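Local coordinates for protein arylesterase (Sulfolobus solfataricus, PDB 5L2P) that hydrolyses aromatic esters, p-nitrophenyl esters of fatty acids and aryl dialkyl phosphates such as paraoxon, at residues P241-D255 against V269-F283. Residues are numbered along the deposited sequence; the frame is centred on the assembly and turned at random.
Sequences PQAIVVTAEYDPLRD and VPTLSFRVNGNVHAF
P270 O accepts from A243 N and opens a parallel ladder in which 271-276 runs beside 242-248. L272, F274 and V276 continue it, each donating N-H to the 242-248 strand and accepting at its O from V245, T247 and E249 in turn. This is the last beta-alpha-beta crossover of the alpha/beta hydrolase sheet, and a neighbouring subunit extends the sheet by pairing antiparallel with F274-V276. F274 has CG between its backbone N and carbonyl carbon (chi1 57°), which lays one ring face against V246, whose CG2 is 3.4 Å from F274 CZ. R275 leaves the opposite sheet face, its CB and CG passing T247 OG1, which is hydrogen-bonded to E258 OE2, and stacks its guanidinium on that of R254: planes 6° apart, centres 4.0 Å. The like charges are probably offset by carboxylates, since D255 OD1 takes both NE and NH2 of R254, the NE bond being 3.0 Å, and the same E258 OE2 forms a salt bridge with R275 NE. Replacing R254 by an alanine takes away the group stacked on the R275 guanidinium and is likely to leave D255 without its salt-bridge partner in this segment. Beyond the strand, G278 N donates to E249 OE1 (2.9 Å), met nearly along its C-O axis, and N279 O receives Y250 N. H281 ND1 then reaches D251 OD2 at 2.9 Å, in the imidazole plane but 36° out of the carboxylate plane, while D251 OD1 caps L253 N. The loops following the two adjacent strands thus carry D251 and H281 side by side, and with H281 NE2 bonded to S156 OG this is consistent with a Ser-His-Asp catalytic triad.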
loop_
_atom_site.group_PDB
_atom_site.type_symbol
_atom_site.label_atom_id
_atom_site.label_comp_id
_atom_site.label_asym_id
_atom_site.label_seq_id
_atom_site.Cartn_x
_atom_site.Cartn_y
_atom_site.Cartn_z
ATOM N N PRO A 241 -8.575 0.986 -27.750
ATOM C CA PRO A 241 -7.652 2.036 -28.133
ATOM C C PRO A 241 -6.531 2.235 -27.109
ATOM O O PRO A 241 -6.708 2.004 -25.921
ATOM C CB PRO A 241 -8.550 3.285 -28.276
ATOM C CG PRO A 241 -9.859 2.936 -27.730
ATOM C CD PRO A 241 -9.965 1.461 -27.629
ATOM N N GLN A 242 -5.397 2.675 -27.602
ATOM C CA GLN A 242 -4.316 3.142 -26.759
ATOM C C GLN A 242 -4.859 4.063 -25.634
ATOM O O GLN A 242 -5.620 5.041 -25.908
ATOM C CB GLN A 242 -3.339 3.889 -27.677
ATOM C CG GLN A 242 -2.137 4.513 -27.007
ATOM C CD GLN A 242 -1.235 5.220 -28.013
ATOM O OE1 GLN A 242 -1.612 5.410 -29.183
ATOM N NE2 GLN A 242 -0.029 5.601 -27.569
ATOM N N ALA A 243 -4.460 3.784 -24.393
ATOM C CA ALA A 243 -5.048 4.442 -23.229
ATOM C C ALA A 243 -4.110 5.321 -22.408
ATOM O O ALA A 243 -2.959 4.990 -22.212
ATOM C CB ALA A 243 -5.668 3.406 -22.316
ATOM N N ILE A 244 -4.633 6.429 -21.914
ATOM C CA ILE A 244 -3.976 7.206 -20.882
ATOM C C ILE A 244 -4.922 7.233 -19.681
ATOM O O ILE A 244 -5.883 7.975 -19.678
ATOM C CB ILE A 244 -3.683 8.635 -21.363
ATOM C CG1 ILE A 244 -2.754 8.580 -22.572
ATOM C CG2 ILE A 244 -3.052 9.472 -20.256
ATOM C CD1 ILE A 244 -2.604 9.878 -23.338
ATOM N N VAL A 245 -4.642 6.416 -18.664
ATOM C CA VAL A 245 -5.435 6.369 -17.420
ATOM C C VAL A 245 -4.769 7.155 -16.298
ATOM O O VAL A 245 -3.619 6.952 -15.975
ATOM C CB VAL A 245 -5.698 4.939 -16.948
ATOM C CG1 VAL A 245 -6.655 4.906 -15.788
ATOM C CG2 VAL A 245 -6.263 4.099 -18.075
ATOM N N VAL A 246 -5.530 8.081 -15.716
ATOM C CA VAL A 246 -5.003 8.965 -14.695
ATOM C C VAL A 246 -5.799 8.747 -13.420
ATOM O O VAL A 246 -7.021 8.667 -13.471
ATOM C CB VAL A 246 -5.087 10.429 -15.126
ATOM C CG1 VAL A 246 -4.445 11.358 -14.081
ATOM C CG2 VAL A 246 -4.392 10.604 -16.448
ATOM N N THR A 247 -5.100 8.575 -12.296
ATOM C CA THR A 247 -5.725 8.393 -11.025
ATOM C C THR A 247 -5.214 9.442 -10.019
ATOM O O THR A 247 -4.203 10.121 -10.259
ATOM C CB THR A 247 -5.498 6.981 -10.472
ATOM O OG1 THR A 247 -4.098 6.686 -10.360
ATOM C CG2 THR A 247 -6.184 5.944 -11.336
ATOM N N ALA A 248 -5.909 9.545 -8.882
ATOM C CA ALA A 248 -5.479 10.369 -7.789
ATOM C C ALA A 248 -5.254 9.529 -6.525
ATOM O O ALA A 248 -6.018 8.606 -6.236
ATOM C CB ALA A 248 -6.527 11.433 -7.516
ATOM N N GLU A 249 -4.253 9.902 -5.728
ATOM C CA GLU A 249 -3.867 9.119 -4.552
ATOM C C GLU A 249 -4.946 8.971 -3.487
ATOM O O GLU A 249 -5.161 7.868 -2.944
ATOM C CB GLU A 249 -2.584 9.706 -3.943
ATOM C CG GLU A 249 -2.024 8.978 -2.747
ATOM C CD GLU A 249 -0.790 9.644 -2.213
ATOM O OE1 GLU A 249 -0.526 10.788 -2.677
ATOM O OE2 GLU A 249 -0.067 9.023 -1.352
ATOM N N TYR A 250 -5.628 10.051 -3.158
ATOM C CA TYR A 250 -6.636 10.006 -2.070
ATOM C C TYR A 250 -8.059 10.054 -2.632
ATOM O O TYR A 250 -8.906 10.813 -2.187
ATOM C CB TYR A 250 -6.355 11.134 -1.081
ATOM C CG TYR A 250 -5.030 10.917 -0.403
ATOM C CD1 TYR A 250 -4.843 9.866 0.497
ATOM C CD2 TYR A 250 -3.951 11.714 -0.715
ATOM C CE1 TYR A 250 -3.614 9.647 1.078
ATOM C CE2 TYR A 250 -2.724 11.510 -0.116
ATOM C CZ TYR A 250 -2.570 10.471 0.780
ATOM O OH TYR A 250 -1.372 10.221 1.375
ATOM N N ASP A 251 -8.275 9.211 -3.634
ATOM C CA ASP A 251 -9.505 9.044 -4.343
ATOM C C ASP A 251 -9.962 7.628 -4.074
ATOM O O ASP A 251 -9.178 6.694 -4.196
ATOM C CB ASP A 251 -9.220 9.234 -5.821
ATOM C CG ASP A 251 -10.475 9.152 -6.710
ATOM O OD1 ASP A 251 -11.531 8.628 -6.276
ATOM O OD2 ASP A 251 -10.357 9.624 -7.873
ATOM N N PRO A 252 -11.227 7.450 -3.689
ATOM C CA PRO A 252 -11.674 6.068 -3.457
ATOM C C PRO A 252 -11.639 5.192 -4.715
ATOM O O PRO A 252 -11.548 3.994 -4.613
ATOM C CB PRO A 252 -13.103 6.241 -2.904
ATOM C CG PRO A 252 -13.517 7.598 -3.339
ATOM C CD PRO A 252 -12.260 8.417 -3.334
ATOM N N LEU A 253 -11.704 5.788 -5.882
ATOM C CA LEU A 253 -11.753 5.069 -7.144
ATOM C C LEU A 253 -10.351 4.807 -7.678
ATOM O O LEU A 253 -10.219 4.281 -8.801
ATOM C CB LEU A 253 -12.542 5.883 -8.214
ATOM C CG LEU A 253 -13.956 6.340 -7.886
ATOM C CD1 LEU A 253 -14.523 7.149 -9.050
ATOM C CD2 LEU A 253 -14.864 5.162 -7.564
ATOM N N ARG A 254 -9.320 5.207 -6.920
ATOM C CA ARG A 254 -7.928 5.052 -7.368
ATOM C C ARG A 254 -7.586 3.641 -7.800
ATOM O O ARG A 254 -7.063 3.431 -8.882
ATOM C CB ARG A 254 -6.979 5.490 -6.266
ATOM C CG ARG A 254 -5.483 5.445 -6.595
ATOM C CD ARG A 254 -4.633 5.587 -5.324
ATOM N NE ARG A 254 -4.685 4.369 -4.519
ATOM C CZ ARG A 254 -4.331 4.271 -3.255
ATOM N NH1 ARG A 254 -3.896 5.325 -2.598
ATOM N NH2 ARG A 254 -4.408 3.087 -2.647
ATOM N N ASP A 255 -7.874 2.663 -6.949
ATOM C CA ASP A 255 -7.394 1.284 -7.199
ATOM C C ASP A 255 -8.086 0.608 -8.376
ATOM O O ASP A 255 -7.423 -0.091 -9.162
ATOM C CB ASP A 255 -7.473 0.437 -5.926
ATOM C CG ASP A 255 -6.417 0.886 -4.863
ATOM O OD1 ASP A 255 -5.417 1.528 -5.267
ATOM O OD2 ASP A 255 -6.591 0.625 -3.655
ATOM N N VAL A 269 -2.824 -3.782 -25.027
ATOM C CA VAL A 269 -3.077 -2.387 -25.419
ATOM C C VAL A 269 -1.996 -1.462 -24.859
ATOM O O VAL A 269 -1.783 -1.426 -23.655
ATOM C CB VAL A 269 -4.462 -1.934 -24.888
ATOM C CG1 VAL A 269 -4.704 -0.475 -25.235
ATOM C CG2 VAL A 269 -5.567 -2.828 -25.450
ATOM N N PRO A 270 -1.297 -0.715 -25.718
ATOM C CA PRO A 270 -0.322 0.270 -25.190
ATOM C C PRO A 270 -1.002 1.370 -24.303
ATOM O O PRO A 270 -1.953 2.040 -24.713
ATOM C CB PRO A 270 0.315 0.879 -26.442
ATOM C CG PRO A 270 -0.328 0.250 -27.615
ATOM C CD PRO A 270 -1.460 -0.632 -27.167
ATOM N N THR A 271 -0.487 1.510 -23.085
ATOM C CA THR A 271 -1.135 2.209 -21.997
ATOM C C THR A 271 -0.102 2.940 -21.166
ATOM O O THR A 271 0.924 2.420 -20.806
ATOM C CB THR A 271 -1.857 1.225 -21.037
ATOM O OG1 THR A 271 -2.791 0.431 -21.759
ATOM C CG2 THR A 271 -2.667 1.912 -19.999
ATOM N N LEU A 272 -0.418 4.189 -20.863
ATOM C CA LEU A 272 0.237 4.963 -19.833
ATOM C C LEU A 272 -0.759 5.113 -18.704
ATOM O O LEU A 272 -1.917 5.298 -18.891
ATOM C CB LEU A 272 0.677 6.303 -20.383
ATOM C CG LEU A 272 1.435 7.189 -19.426
ATOM C CD1 LEU A 272 2.847 6.683 -19.188
ATOM C CD2 LEU A 272 1.457 8.627 -19.977
ATOM N N SER A 273 -0.291 4.973 -17.497
ATOM C CA SER A 273 -1.088 5.036 -16.307
ATOM C C SER A 273 -0.254 5.739 -15.269
ATOM O O SER A 273 0.852 5.327 -14.931
ATOM C CB SER A 273 -1.427 3.630 -15.823
ATOM O OG SER A 273 -2.077 3.673 -14.565
ATOM N N PHE A 274 -0.753 6.840 -14.758
ATOM C CA PHE A 274 -0.022 7.503 -13.685
ATOM C C PHE A 274 -0.973 7.949 -12.626
ATOM O O PHE A 274 -2.138 8.116 -12.893
ATOM C CB PHE A 274 0.875 8.655 -14.177
ATOM C CG PHE A 274 0.155 9.715 -14.919
ATOM C CD1 PHE A 274 -0.036 9.616 -16.279
ATOM C CD2 PHE A 274 -0.293 10.853 -14.252
ATOM C CE1 PHE A 274 -0.711 10.598 -16.964
ATOM C CE2 PHE A 274 -0.962 11.847 -14.915
ATOM C CZ PHE A 274 -1.187 11.722 -16.270
ATOM N N ARG A 275 -0.460 8.066 -11.409
ATOM C CA ARG A 275 -1.220 8.452 -10.240
ATOM C C ARG A 275 -0.732 9.831 -9.773
ATOM O O ARG A 275 0.468 10.021 -9.567
ATOM C CB ARG A 275 -1.002 7.466 -9.133
ATOM C CG ARG A 275 -1.686 7.832 -7.807
ATOM C CD ARG A 275 -1.026 7.052 -6.647
ATOM N NE ARG A 275 -1.317 5.617 -6.681
ATOM C CZ ARG A 275 -1.197 4.823 -5.628
ATOM N NH1 ARG A 275 -0.682 5.260 -4.509
ATOM N NH2 ARG A 275 -1.643 3.597 -5.683
ATOM N N VAL A 276 -1.666 10.787 -9.640
ATOM C CA VAL A 276 -1.328 12.121 -9.130
ATOM C C VAL A 276 -1.378 12.098 -7.593
ATOM O O VAL A 276 -2.445 11.863 -6.994
ATOM C CB VAL A 276 -2.292 13.184 -9.663
ATOM C CG1 VAL A 276 -1.946 14.561 -9.110
ATOM C CG2 VAL A 276 -2.282 13.200 -11.196
ATOM N N ASN A 277 -0.235 12.328 -6.958
ATOM C CA ASN A 277 -0.186 12.278 -5.515
ATOM C C ASN A 277 -0.701 13.572 -4.829
ATOM O O ASN A 277 -0.700 14.638 -5.403
ATOM C CB ASN A 277 1.230 11.935 -5.049
ATOM C CG ASN A 277 1.723 10.526 -5.531
ATOM O OD1 ASN A 277 0.975 9.549 -5.584
ATOM N ND2 ASN A 277 2.995 10.449 -5.887
ATOM N N GLY A 278 -1.135 13.436 -3.576
ATOM C CA GLY A 278 -1.545 14.544 -2.740
ATOM C C GLY A 278 -2.827 15.220 -3.180
ATOM O O GLY A 278 -3.126 16.341 -2.763
ATOM N N ASN A 279 -3.606 14.498 -3.979
ATOM C CA ASN A 279 -4.822 14.995 -4.559
ATOM C C ASN A 279 -5.966 14.069 -4.392
ATOM O O ASN A 279 -5.783 12.870 -4.263
ATOM C CB ASN A 279 -4.646 15.321 -6.025
ATOM C CG ASN A 279 -3.994 16.685 -6.243
ATOM O OD1 ASN A 279 -4.672 17.714 -6.457
ATOM N ND2 ASN A 279 -2.698 16.715 -6.093
ATOM N N VAL A 280 -7.151 14.672 -4.324
ATOM C CA VAL A 280 -8.377 13.931 -4.147
ATOM C C VAL A 280 -9.020 13.751 -5.507
ATOM O O VAL A 280 -8.466 14.138 -6.516
ATOM C CB VAL A 280 -9.320 14.618 -3.127
ATOM C CG1 VAL A 280 -8.628 14.714 -1.767
ATOM C CG2 VAL A 280 -9.821 15.971 -3.633
ATOM N N HIS A 281 -10.174 13.121 -5.527
ATOM C CA HIS A 281 -10.871 12.830 -6.768
ATOM C C HIS A 281 -11.053 14.069 -7.640
ATOM O O HIS A 281 -11.502 15.120 -7.178
ATOM C CB HIS A 281 -12.221 12.220 -6.439
ATOM C CG HIS A 281 -13.072 11.946 -7.632
ATOM N ND1 HIS A 281 -12.843 10.897 -8.495
ATOM C CD2 HIS A 281 -14.166 12.586 -8.102
ATOM C CE1 HIS A 281 -13.763 10.897 -9.440
ATOM N NE2 HIS A 281 -14.571 11.921 -9.233
ATOM N N ALA A 282 -10.674 13.920 -8.903
ATOM C CA ALA A 282 -10.827 14.993 -9.922
ATOM C C ALA A 282 -9.971 16.248 -9.663
ATOM O O ALA A 282 -10.141 17.234 -10.310
ATOM C CB ALA A 282 -12.284 15.324 -10.099
ATOM N N PHE A 283 -9.030 16.164 -8.735
ATOM C CA PHE A 283 -8.105 17.252 -8.425
ATOM C C PHE A 283 -8.819 18.491 -7.892
ATOM O O PHE A 283 -8.366 19.602 -8.052
ATOM C CB PHE A 283 -7.198 17.555 -9.626
ATOM C CG PHE A 283 -6.773 16.309 -10.379
ATOM C CD1 PHE A 283 -5.998 15.337 -9.784
ATOM C CD2 PHE A 283 -7.209 16.085 -11.679
ATOM C CE1 PHE A 283 -5.636 14.179 -10.457
ATOM C CE2 PHE A 283 -6.861 14.927 -12.360
ATOM C CZ PHE A 283 -6.070 13.970 -11.742
#